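Side-chain contacts in RidA family protein (Mycobacterium tuberculosis, PDB 3I7T), which is of unknown function but belongs to the YjgF/YER057c/UK114 (RidA) family, whose members form homotrimers and include enamine/imine deaminases: residues 5-10 and 57-62; 40-45 and 83-88; 47-52 and 87-92. One frame throughout, in Å; residues are numbered along the deposited sequence.

Interaction 1: 5-10 and 57-62; sequences TMVSSG and GQAGAT
Val7, on strand 4-7, outermost in the YjgF-type sheet of this chain, packs its two methyl groups against Gln58 and Ala59, where helix 41-58 runs out. The contact is apolar, and no hydrogen bond crosses it. CG2 of Val7 lies 3.8 Å from CB of Gln58 and equally near its backbone carbonyl carbon, and it also reaches CB of Ala59 at 4.1 Å. The other branch, CG1, anti to the backbone N (chi1 176°), meets the glutamine crosswise. It lies 3.9 Å from CB of Gln58 and faces the flat side of its amide, 4.1 Å from CD; the glutamine chain is extended beyond CG and crosses the valine at about a right angle. Valine is buried here, whereas the glutamine against it is exposed.

Polar bonds hold each segment separately. Helix 41-58 ends in a Schellman motif with Gly60, at positive phi, as C-prime residue, and Gly60 N bonds to Gly57 O at 3.1 Å. Arg24 of the adjacent strand 22-25 donates to Ala59 O, tying the same turn to the sheet. On the strand side, Val7 pairs through its backbone with Arg21 and Ala22, while Met6 packs on Ile93 of the second subunit. Beyond the strand, Ser8 forms an ST turn, its OG accepting from Gly10 N at 3.0 Å with an N-H...O angle of 144°.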
ATOM      1  N   THR A   5     -10.473   6.562 -16.919  1.00 10.25           N
ATOM      2  CA  THR A   5      -9.415   7.042 -17.791  1.00 10.31           C
ATOM      3  C   THR A   5      -8.071   6.562 -17.270  1.00 10.17           C
ATOM      4  O   THR A   5      -7.865   6.441 -16.060  1.00  9.80           O
ATOM      5  CB  THR A   5      -9.415   8.596 -17.929  1.00 10.86           C
ATOM      6  OG1 THR A   5      -9.610   9.193 -16.649  1.00 12.98           O
ATOM      7  CG2 THR A   5     -10.530   9.063 -18.826  1.00  9.96           C
ATOM      8  N   MET A   6      -7.156   6.294 -18.195  1.00  9.90           N
ATOM      9  CA  MET A   6      -5.865   5.730 -17.856  1.00  9.61           C
ATOM     10  C   MET A   6      -4.736   6.440 -18.570  1.00  9.64           C
ATOM     11  O   MET A   6      -4.886   6.914 -19.707  1.00  9.13           O
ATOM     12  CB  MET A   6      -5.847   4.248 -18.203  1.00  9.95           C
ATOM     13  CG  MET A   6      -7.016   3.509 -17.607  1.00 11.28           C
ATOM     14  SD  MET A   6      -6.986   1.732 -17.876  1.00 15.95           S
ATOM     15  CE  MET A   6      -6.831   1.617 -19.657  1.00 13.36           C
ATOM     16  N   VAL A   7      -3.601   6.506 -17.893  1.00  9.20           N
ATOM     17  CA  VAL A   7      -2.436   7.184 -18.397  1.00  8.94           C
ATOM     18  C   VAL A   7      -1.331   6.153 -18.589  1.00  9.58           C
ATOM     19  O   VAL A   7      -1.044   5.360 -17.693  1.00  8.53           O
ATOM     20  CB  VAL A   7      -1.960   8.286 -17.413  1.00  8.97           C
ATOM     21  CG1 VAL A   7      -0.646   8.945 -17.906  1.00  8.59           C
ATOM     22  CG2 VAL A   7      -3.075   9.329 -17.185  1.00  7.84           C
ATOM     23  N   SER A   8      -0.720   6.175 -19.768  1.00 10.26           N
ATOM     24  CA  SER A   8       0.387   5.289 -20.093  1.00 11.67           C
ATOM     25  C   SER A   8       1.603   6.142 -20.454  1.00 12.49           C
ATOM     26  O   SER A   8       1.450   7.252 -20.951  1.00 12.52           O
ATOM     27  CB  SER A   8       0.017   4.431 -21.294  1.00 11.71           C
ATOM     28  OG  SER A   8       1.188   3.958 -21.947  1.00 13.82           O
ATOM     29  N   SER A   9       2.808   5.639 -20.198  1.00 13.37           N
ATOM     30  CA  SER A   9       4.018   6.377 -20.574  1.00 14.05           C
ATOM     31  C   SER A   9       4.638   5.776 -21.833  1.00 14.53           C
ATOM     32  O   SER A   9       5.613   6.305 -22.373  1.00 14.33           O
ATOM     33  CB  SER A   9       5.034   6.367 -19.437  1.00 14.18           C
ATOM     34  OG  SER A   9       5.423   5.038 -19.143  1.00 14.34           O
ATOM     35  N   GLY A  10       4.072   4.667 -22.303  1.00 14.48           N
ATOM     36  CA  GLY A  10       4.580   4.004 -23.498  1.00 14.77           C
ATOM     37  C   GLY A  10       5.768   3.080 -23.235  1.00 15.23           C
ATOM     38  O   GLY A  10       6.355   2.539 -24.169  1.00 14.98           O
ATOM     39  N   GLY A  57      -1.193  14.942 -13.841  1.00  5.41           N
ATOM     40  CA  GLY A  57      -1.679  16.029 -14.692  1.00  5.24           C
ATOM     41  C   GLY A  57      -2.401  15.477 -15.902  1.00  6.21           C
ATOM     42  O   GLY A  57      -3.420  16.019 -16.347  1.00  5.32           O
ATOM     43  N   GLN A  58      -1.893  14.380 -16.439  1.00  6.85           N
ATOM     44  CA  GLN A  58      -2.595  13.715 -17.526  1.00  8.36           C
ATOM     45  C   GLN A  58      -3.916  13.045 -17.120  1.00  8.51           C
ATOM     46  O   GLN A  58      -4.755  12.746 -17.975  1.00  8.89           O
ATOM     47  CB  GLN A  58      -1.664  12.741 -18.228  1.00  9.09           C
ATOM     48  CG  GLN A  58      -0.574  13.465 -19.008  1.00 11.79           C
ATOM     49  CD  GLN A  58       0.355  12.508 -19.694  1.00 14.94           C
ATOM     50  OE1 GLN A  58       1.392  12.134 -19.147  1.00 17.57           O
ATOM     51  NE2 GLN A  58      -0.019  12.077 -20.887  1.00 16.07           N
ATOM     52  N   ALA A  59      -4.106  12.855 -15.821  1.00  8.56           N
ATOM     53  CA  ALA A  59      -5.367  12.371 -15.262  1.00  8.05           C
ATOM     54  C   ALA A  59      -6.201  13.511 -14.647  1.00  7.81           C
ATOM     55  O   ALA A  59      -7.125  13.263 -13.868  1.00  8.13           O
ATOM     56  CB  ALA A  59      -5.108  11.264 -14.227  1.00  7.79           C
ATOM     57  N   GLY A  60      -5.888  14.759 -14.994  1.00  7.49           N
ATOM     58  CA  GLY A  60      -6.659  15.884 -14.475  1.00  6.34           C
ATOM     59  C   GLY A  60      -6.475  16.164 -12.985  1.00  6.57           C
ATOM     60  O   GLY A  60      -7.365  16.719 -12.339  1.00  6.54           O
ATOM     61  N   ALA A  61      -5.334  15.778 -12.429  1.00  5.73           N
ATOM     62  CA  ALA A  61      -5.051  16.010 -11.013  1.00  5.43           C
ATOM     63  C   ALA A  61      -3.720  16.727 -10.840  1.00  5.09           C
ATOM     64  O   ALA A  61      -2.898  16.759 -11.764  1.00  4.80           O
ATOM     65  CB  ALA A  61      -5.031  14.692 -10.252  1.00  4.67           C
ATOM     66  N   THR A  62      -3.504  17.269  -9.641  1.00  4.84           N
ATOM     67  CA  THR A  62      -2.254  17.958  -9.306  1.00  4.70           C
ATOM     68  C   THR A  62      -1.697  17.386  -8.004  1.00  5.01           C
ATOM     69  O   THR A  62      -2.373  16.607  -7.312  1.00  4.88           O
ATOM     70  CB  THR A  62      -2.424  19.517  -9.157  1.00  4.51           C
ATOM     71  OG1 THR A  62      -3.124  19.822  -7.951  1.00  4.51           O
ATOM     72  CG2 THR A  62      -3.186  20.139 -10.342  1.00  3.57           C
TER

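Interaction 2: 40-45 and 83-88; sequences DIAAQT and GEVHAQ
The two long helices of the alpha/beta fold, 41-58 and 79-90, lie side by side on one face of the sheet, and this contact joins the first turns of one to the middle of the other. Val85 carries it from helix 79-90. Its CG1 meets CG2 of Thr45 at 3.8 Å, and its CB is almost as near to that methyl. The second branch, CG2, approaches the backbone of helix 41-58 one turn before Thr45, 3.9 Å from Ala42 O, with CB of Ala42 more loosely placed beside it.

Thr45 is turned so that its methyl stands anti to the backbone N and its hydroxyl beside that N (chi1 -51°). This torsion presents carbon to Val85 and sends OG1 back along its own helix, where it donates to Ile41 O at 2.8 Å. The same carbonyl accepts from Thr45 N at 2.9 Å, and the two donors arrive from opposite faces of its plane. Val82 of helix 79-90 and Val112 and Ile114 of strand 112-119 also touch Thr45. Farther out, His86 bonds through NE2 to Thr69 and through ND1 to Val17 O of the third subunit.

Threonine thus behaves as an apolar residue across the interface: the buried hydroxyl is satisfied within its own helix, and the helices meet through methyl groups without a hydrogen bond between them.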
ATOM      1  N   ASP A  40      21.846   9.505  -7.634  1.00 11.64           N
ATOM      2  CA  ASP A  40      21.786   9.332  -6.184  1.00 11.09           C
ATOM      3  C   ASP A  40      20.375   9.518  -5.639  1.00 10.25           C
ATOM      4  O   ASP A  40      19.486   9.989  -6.347  1.00  9.63           O
ATOM      5  CB  ASP A  40      22.758  10.276  -5.478  1.00 11.30           C
ATOM      6  CG  ASP A  40      23.093   9.823  -4.054  1.00 14.26           C
ATOM      7  OD1 ASP A  40      23.855  10.556  -3.379  1.00 17.86           O
ATOM      8  OD2 ASP A  40      22.612   8.741  -3.601  1.00 16.30           O
ATOM      9  N   ILE A  41      20.175   9.152  -4.377  1.00  9.33           N
ATOM     10  CA  ILE A  41      18.823   9.075  -3.859  1.00  8.59           C
ATOM     11  C   ILE A  41      18.049  10.387  -3.982  1.00  8.34           C
ATOM     12  O   ILE A  41      16.883  10.371  -4.355  1.00  8.26           O
ATOM     13  CB  ILE A  41      18.730   8.443  -2.434  1.00  8.76           C
ATOM     14  CG1 ILE A  41      17.420   7.630  -2.328  1.00  8.67           C
ATOM     15  CG2 ILE A  41      18.894   9.499  -1.333  1.00  8.89           C
ATOM     16  CD1 ILE A  41      17.120   7.050  -0.948  1.00  9.48           C
ATOM     17  N   ALA A  42      18.682  11.522  -3.714  1.00  7.97           N
ATOM     18  CA  ALA A  42      17.969  12.791  -3.855  1.00  7.65           C
ATOM     19  C   ALA A  42      17.457  13.002  -5.280  1.00  7.43           C
ATOM     20  O   ALA A  42      16.289  13.289  -5.470  1.00  6.50           O
ATOM     21  CB  ALA A  42      18.831  13.966  -3.422  1.00  7.55           C
ATOM     22  N   ALA A  43      18.332  12.863  -6.274  1.00  7.38           N
ATOM     23  CA  ALA A  43      17.933  13.098  -7.662  1.00  7.37           C
ATOM     24  C   ALA A  43      16.822  12.147  -8.095  1.00  7.08           C
ATOM     25  O   ALA A  43      15.892  12.539  -8.801  1.00  7.44           O
ATOM     26  CB  ALA A  43      19.134  12.971  -8.581  1.00  7.23           C
ATOM     27  N   GLN A  44      16.931  10.887  -7.678  1.00  6.66           N
ATOM     28  CA  GLN A  44      15.933   9.871  -8.006  1.00  6.57           C
ATOM     29  C   GLN A  44      14.588  10.178  -7.364  1.00  6.93           C
ATOM     30  O   GLN A  44      13.544   9.983  -7.985  1.00  6.54           O
ATOM     31  CB  GLN A  44      16.419   8.488  -7.578  1.00  5.78           C
ATOM     32  CG  GLN A  44      17.579   7.964  -8.436  1.00  5.68           C
ATOM     33  CD  GLN A  44      17.813   6.479  -8.224  1.00  5.17           C
ATOM     34  OE1 GLN A  44      17.035   5.801  -7.541  1.00  3.89           O
ATOM     35  NE2 GLN A  44      18.895   5.966  -8.799  1.00  5.72           N
ATOM     36  N   THR A  45      14.604  10.660  -6.124  1.00  7.03           N
ATOM     37  CA  THR A  45      13.345  11.083  -5.492  1.00  7.16           C
ATOM     38  C   THR A  45      12.697  12.250  -6.243  1.00  7.08           C
ATOM     39  O   THR A  45      11.502  12.235  -6.506  1.00  6.93           O
ATOM     40  CB  THR A  45      13.562  11.467  -4.021  1.00  7.22           C
ATOM     41  OG1 THR A  45      14.266  10.406  -3.374  1.00  7.21           O
ATOM     42  CG2 THR A  45      12.231  11.652  -3.332  1.00  6.51           C
ATOM     43  N   GLY A  83      13.299  12.560   2.448  1.00  8.01           N
ATOM     44  CA  GLY A  83      12.356  13.457   3.110  1.00  8.39           C
ATOM     45  C   GLY A  83      12.434  14.908   2.668  1.00  8.27           C
ATOM     46  O   GLY A  83      11.409  15.558   2.485  1.00  9.10           O
ATOM     47  N   GLU A  84      13.646  15.429   2.510  1.00  8.30           N
ATOM     48  CA  GLU A  84      13.834  16.815   2.096  1.00  8.02           C
ATOM     49  C   GLU A  84      13.135  17.111   0.780  1.00  7.16           C
ATOM     50  O   GLU A  84      12.508  18.156   0.618  1.00  6.44           O
ATOM     51  CB  GLU A  84      15.317  17.137   1.952  1.00  8.67           C
ATOM     52  CG  GLU A  84      16.027  17.361   3.264  1.00 12.38           C
ATOM     53  CD  GLU A  84      17.522  17.503   3.088  1.00 16.17           C
ATOM     54  OE1 GLU A  84      17.951  18.138   2.095  1.00 18.60           O
ATOM     55  OE2 GLU A  84      18.267  16.978   3.946  1.00 18.32           O
ATOM     56  N   VAL A  85      13.280  16.198  -0.176  1.00  6.50           N
ATOM     57  CA  VAL A  85      12.633  16.337  -1.470  1.00  6.03           C
ATOM     58  C   VAL A  85      11.099  16.207  -1.370  1.00  6.03           C
ATOM     59  O   VAL A  85      10.360  16.936  -2.029  1.00  5.71           O
ATOM     60  CB  VAL A  85      13.203  15.307  -2.482  1.00  5.74           C
ATOM     61  CG1 VAL A  85      12.461  15.381  -3.796  1.00  5.75           C
ATOM     62  CG2 VAL A  85      14.701  15.503  -2.682  1.00  5.86           C
ATOM     63  N   HIS A  86      10.625  15.266  -0.551  1.00  5.80           N
ATOM     64  CA  HIS A  86       9.194  15.060  -0.353  1.00  6.14           C
ATOM     65  C   HIS A  86       8.611  16.319   0.289  1.00  7.05           C
ATOM     66  O   HIS A  86       7.502  16.766  -0.053  1.00  6.74           O
ATOM     67  CB  HIS A  86       8.973  13.821   0.548  1.00  5.85           C
ATOM     68  CG  HIS A  86       7.537  13.401   0.683  1.00  4.93           C
ATOM     69  ND1 HIS A  86       6.678  13.966   1.605  1.00  4.57           N
ATOM     70  CD2 HIS A  86       6.816  12.460   0.025  1.00  3.89           C
ATOM     71  CE1 HIS A  86       5.489  13.396   1.506  1.00  5.08           C
ATOM     72  NE2 HIS A  86       5.543  12.486   0.545  1.00  5.86           N
ATOM     73  N   ALA A  87       9.392  16.907   1.197  1.00  7.83           N
ATOM     74  CA  ALA A  87       8.992  18.100   1.940  1.00  9.00           C
ATOM     75  C   ALA A  87       8.916  19.319   1.030  1.00  9.94           C
ATOM     76  O   ALA A  87       7.987  20.113   1.137  1.00 10.06           O
ATOM     77  CB  ALA A  87       9.945  18.361   3.091  1.00  8.47           C
ATOM     78  N   GLN A  88       9.895  19.464   0.138  1.00 11.05           N
ATOM     79  CA  GLN A  88       9.875  20.554  -0.830  1.00 12.50           C
ATOM     80  C   GLN A  88       8.662  20.415  -1.760  1.00 12.40           C
ATOM     81  O   GLN A  88       8.075  21.413  -2.174  1.00 12.22           O
ATOM     82  CB  GLN A  88      11.204  20.632  -1.607  1.00 12.90           C
ATOM     83  CG  GLN A  88      11.595  22.053  -2.096  1.00 16.52           C
ATOM     84  CD  GLN A  88      12.303  22.921  -1.032  1.00 20.51           C
ATOM     85  OE1 GLN A  88      12.050  22.798   0.172  1.00 22.98           O
ATOM     86  NE2 GLN A  88      13.186  23.813  -1.487  1.00 22.61           N
TER

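Interaction 3: 47-52 and 87-92; sequences DALRRI and AQAFGK
Ala89 and Phe90, toward the C-terminal part of helix 79-90, receive the forked end of Leu49 from helix 41-58. Along the second segment, Ala87 precedes the contact and faces away from Leu49, packing on Ala16 of the third subunit. Ala89 comes next: its CB points at the other helix and meets CD1 of Leu49 at 3.9 Å. At Phe90 the bond to CB no longer faces the partner, but the ring swings nearer. CE2 lies 4.1 Å from CD2 of Leu49, which sits at the ring edge, near its plane, so neither face is used by the leucine. CD1 prolongs the leucine chain anti to CA (chi2 175°) as far as the alanine, while CD2 branches off to the ring. Phe90 also touches Val66 and Thr69 of strand 66-73, and its ring meets that of His86 with planes at about 40°.

Within 47-52, NE and NH2 of Arg51 both donate to Asp47 OD2, in the guanidinium plane; NH2 meets its syn lone pair, and NE comes from above the carboxylate plane. Between the two segments the contact is thus apolar, made by van der Waals packing and buried hydrocarbon, with the ion pair kept within one helix.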
ATOM      1  N   ASP A  47      13.035  13.068  -9.335  1.00  7.31           N
ATOM      2  CA  ASP A  47      12.582  12.597 -10.643  1.00  7.15           C
ATOM      3  C   ASP A  47      11.349  11.708 -10.525  1.00  6.79           C
ATOM      4  O   ASP A  47      10.450  11.751 -11.377  1.00  6.45           O
ATOM      5  CB  ASP A  47      13.718  11.867 -11.366  1.00  6.82           C
ATOM      6  CG  ASP A  47      13.473  11.746 -12.860  1.00  8.25           C
ATOM      7  OD1 ASP A  47      13.258  12.798 -13.515  1.00  9.90           O
ATOM      8  OD2 ASP A  47      13.478  10.608 -13.377  1.00  8.34           O
ATOM      9  N   ALA A  48      11.283  10.906  -9.462  1.00  6.62           N
ATOM     10  CA  ALA A  48      10.102  10.071  -9.239  1.00  5.90           C
ATOM     11  C   ALA A  48       8.894  10.955  -8.998  1.00  6.08           C
ATOM     12  O   ALA A  48       7.800  10.665  -9.475  1.00  5.05           O
ATOM     13  CB  ALA A  48      10.314   9.096  -8.071  1.00  6.38           C
ATOM     14  N   LEU A  49       9.093  12.053  -8.272  1.00  5.82           N
ATOM     15  CA  LEU A  49       7.979  12.949  -7.958  1.00  5.97           C
ATOM     16  C   LEU A  49       7.568  13.756  -9.170  1.00  5.46           C
ATOM     17  O   LEU A  49       6.392  14.074  -9.325  1.00  5.71           O
ATOM     18  CB  LEU A  49       8.327  13.878  -6.795  1.00  5.41           C
ATOM     19  CG  LEU A  49       8.440  13.200  -5.425  1.00  6.52           C
ATOM     20  CD1 LEU A  49       8.921  14.162  -4.318  1.00  7.14           C
ATOM     21  CD2 LEU A  49       7.124  12.554  -5.051  1.00  6.81           C
ATOM     22  N   ARG A  50       8.532  14.087 -10.033  1.00  5.22           N
ATOM     23  CA  ARG A  50       8.208  14.763 -11.283  1.00  5.56           C
ATOM     24  C   ARG A  50       7.316  13.876 -12.158  1.00  5.28           C
ATOM     25  O   ARG A  50       6.363  14.359 -12.755  1.00  5.68           O
ATOM     26  CB  ARG A  50       9.462  15.164 -12.060  1.00  6.11           C
ATOM     27  CG  ARG A  50       9.160  16.167 -13.181  1.00  8.30           C
ATOM     28  CD  ARG A  50      10.105  16.014 -14.352  1.00 13.19           C
ATOM     29  N   ARG A  51       7.634  12.588 -12.239  1.00  4.90           N
ATOM     30  CA  ARG A  51       6.851  11.656 -13.032  1.00  5.08           C
ATOM     31  C   ARG A  51       5.452  11.431 -12.444  1.00  5.18           C
ATOM     32  O   ARG A  51       4.467  11.310 -13.175  1.00  5.89           O
ATOM     33  CB  ARG A  51       7.597  10.330 -13.184  1.00  4.93           C
ATOM     34  CG  ARG A  51       8.898  10.452 -13.968  1.00  5.50           C
ATOM     35  CD  ARG A  51       9.822   9.242 -13.735  1.00  5.77           C
ATOM     36  NE  ARG A  51      11.140   9.534 -14.314  1.00  8.81           N
ATOM     37  CZ  ARG A  51      11.438   9.378 -15.603  1.00  8.30           C
ATOM     38  NH1 ARG A  51      10.534   8.888 -16.443  1.00  8.47           N
ATOM     39  NH2 ARG A  51      12.645   9.685 -16.049  1.00  7.42           N
ATOM     40  N   ILE A  52       5.365  11.365 -11.124  1.00  5.04           N
ATOM     41  CA  ILE A  52       4.049  11.335 -10.479  1.00  5.27           C
ATOM     42  C   ILE A  52       3.187  12.539 -10.874  1.00  5.34           C
ATOM     43  O   ILE A  52       2.018  12.377 -11.231  1.00  5.44           O
ATOM     44  CB  ILE A  52       4.198  11.218  -8.966  1.00  4.91           C
ATOM     45  CG1 ILE A  52       4.730   9.820  -8.660  1.00  5.02           C
ATOM     46  CG2 ILE A  52       2.855  11.467  -8.251  1.00  5.04           C
ATOM     47  CD1 ILE A  52       5.171   9.600  -7.247  1.00  5.54           C
ATOM     48  N   ALA A  87       9.392  16.907   1.197  1.00  7.83           N
ATOM     49  CA  ALA A  87       8.992  18.100   1.940  1.00  9.00           C
ATOM     50  C   ALA A  87       8.916  19.319   1.030  1.00  9.94           C
ATOM     51  O   ALA A  87       7.987  20.113   1.137  1.00 10.06           O
ATOM     52  CB  ALA A  87       9.945  18.361   3.091  1.00  8.47           C
ATOM     53  N   GLN A  88       9.895  19.464   0.138  1.00 11.05           N
ATOM     54  CA  GLN A  88       9.875  20.554  -0.830  1.00 12.50           C
ATOM     55  C   GLN A  88       8.662  20.415  -1.760  1.00 12.40           C
ATOM     56  O   GLN A  88       8.075  21.413  -2.174  1.00 12.22           O
ATOM     57  CB  GLN A  88      11.204  20.632  -1.607  1.00 12.90           C
ATOM     58  CG  GLN A  88      11.595  22.053  -2.096  1.00 16.52           C
ATOM     59  CD  GLN A  88      12.303  22.921  -1.032  1.00 20.51           C
ATOM     60  OE1 GLN A  88      12.050  22.798   0.172  1.00 22.98           O
ATOM     61  NE2 GLN A  88      13.186  23.813  -1.487  1.00 22.61           N
ATOM     62  N   ALA A  89       8.262  19.179  -2.057  1.00 12.41           N
ATOM     63  CA  ALA A  89       7.078  18.944  -2.884  1.00 12.64           C
ATOM     64  C   ALA A  89       5.768  19.075  -2.080  1.00 13.03           C
ATOM     65  O   ALA A  89       4.769  19.599  -2.584  1.00 13.25           O
ATOM     66  CB  ALA A  89       7.167  17.571  -3.571  1.00 12.42           C
ATOM     67  N   PHE A  90       5.770  18.638  -0.822  1.00 12.85           N
ATOM     68  CA  PHE A  90       4.506  18.503  -0.089  1.00 12.72           C
ATOM     69  C   PHE A  90       4.410  19.227   1.256  1.00 13.01           C
ATOM     70  O   PHE A  90       3.563  18.888   2.075  1.00 13.40           O
ATOM     71  CB  PHE A  90       4.191  17.026   0.145  1.00 12.16           C
ATOM     72  CG  PHE A  90       3.863  16.251  -1.105  1.00 11.44           C
ATOM     73  CD1 PHE A  90       2.650  16.439  -1.764  1.00  9.60           C
ATOM     74  CD2 PHE A  90       4.748  15.294  -1.587  1.00  9.13           C
ATOM     75  CE1 PHE A  90       2.325  15.697  -2.897  1.00 10.52           C
ATOM     76  CE2 PHE A  90       4.442  14.548  -2.710  1.00 11.54           C
ATOM     77  CZ  PHE A  90       3.215  14.749  -3.375  1.00 11.70           C
ATOM     78  N   GLY A  91       5.261  20.221   1.481  1.00 13.30           N
ATOM     79  CA  GLY A  91       5.260  20.950   2.738  1.00 12.86           C
ATOM     80  C   GLY A  91       3.926  21.579   3.099  1.00 12.35           C
ATOM     81  O   GLY A  91       3.541  21.588   4.272  1.00 12.60           O
ATOM     82  N   LYS A  92       3.221  22.114   2.106  1.00 11.62           N
ATOM     83  CA  LYS A  92       1.900  22.707   2.364  1.00 11.16           C
ATOM     84  C   LYS A  92       0.803  21.646   2.302  1.00 10.07           C
ATOM     85  O   LYS A  92      -0.081  21.588   3.160  1.00 10.38           O
ATOM     86  CB  LYS A  92       1.596  23.799   1.343  1.00 11.60           C
ATOM     87  CG  LYS A  92       2.782  24.691   1.013  1.00 14.26           C
ATOM     88  CD  LYS A  92       2.643  25.354  -0.370  1.00 16.40           C
ATOM     89  CE  LYS A  92       2.793  24.339  -1.520  1.00 17.48           C
ATOM     90  NZ  LYS A  92       1.547  23.577  -1.799  1.00 17.31           N
TER

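In the fold
All three interactions use helix 41-58, each at a different level. Interactions 2 and 3 join it to helix 79-90 in one continuous apolar seam, their centres 8 Å apart, with CG1 of Val85 touching CD1 of Leu49 at 3.8 Å. Interaction 1, centred 22 Å from interaction 2 and across the chain's centre, joins the helix end to the outermost strand of the chain's sheet. Interactions 1 and 3 are buried, interaction 2 partly so. Interaction 1 sets a valine against a polar side chain and helix-end backbone, interaction 2 a valine against a threonine methyl and a carbonyl oxygen, interaction 3 hydrocarbon and an aromatic edge. The third subunit borders 83-88 and 87-92, the second 5-10.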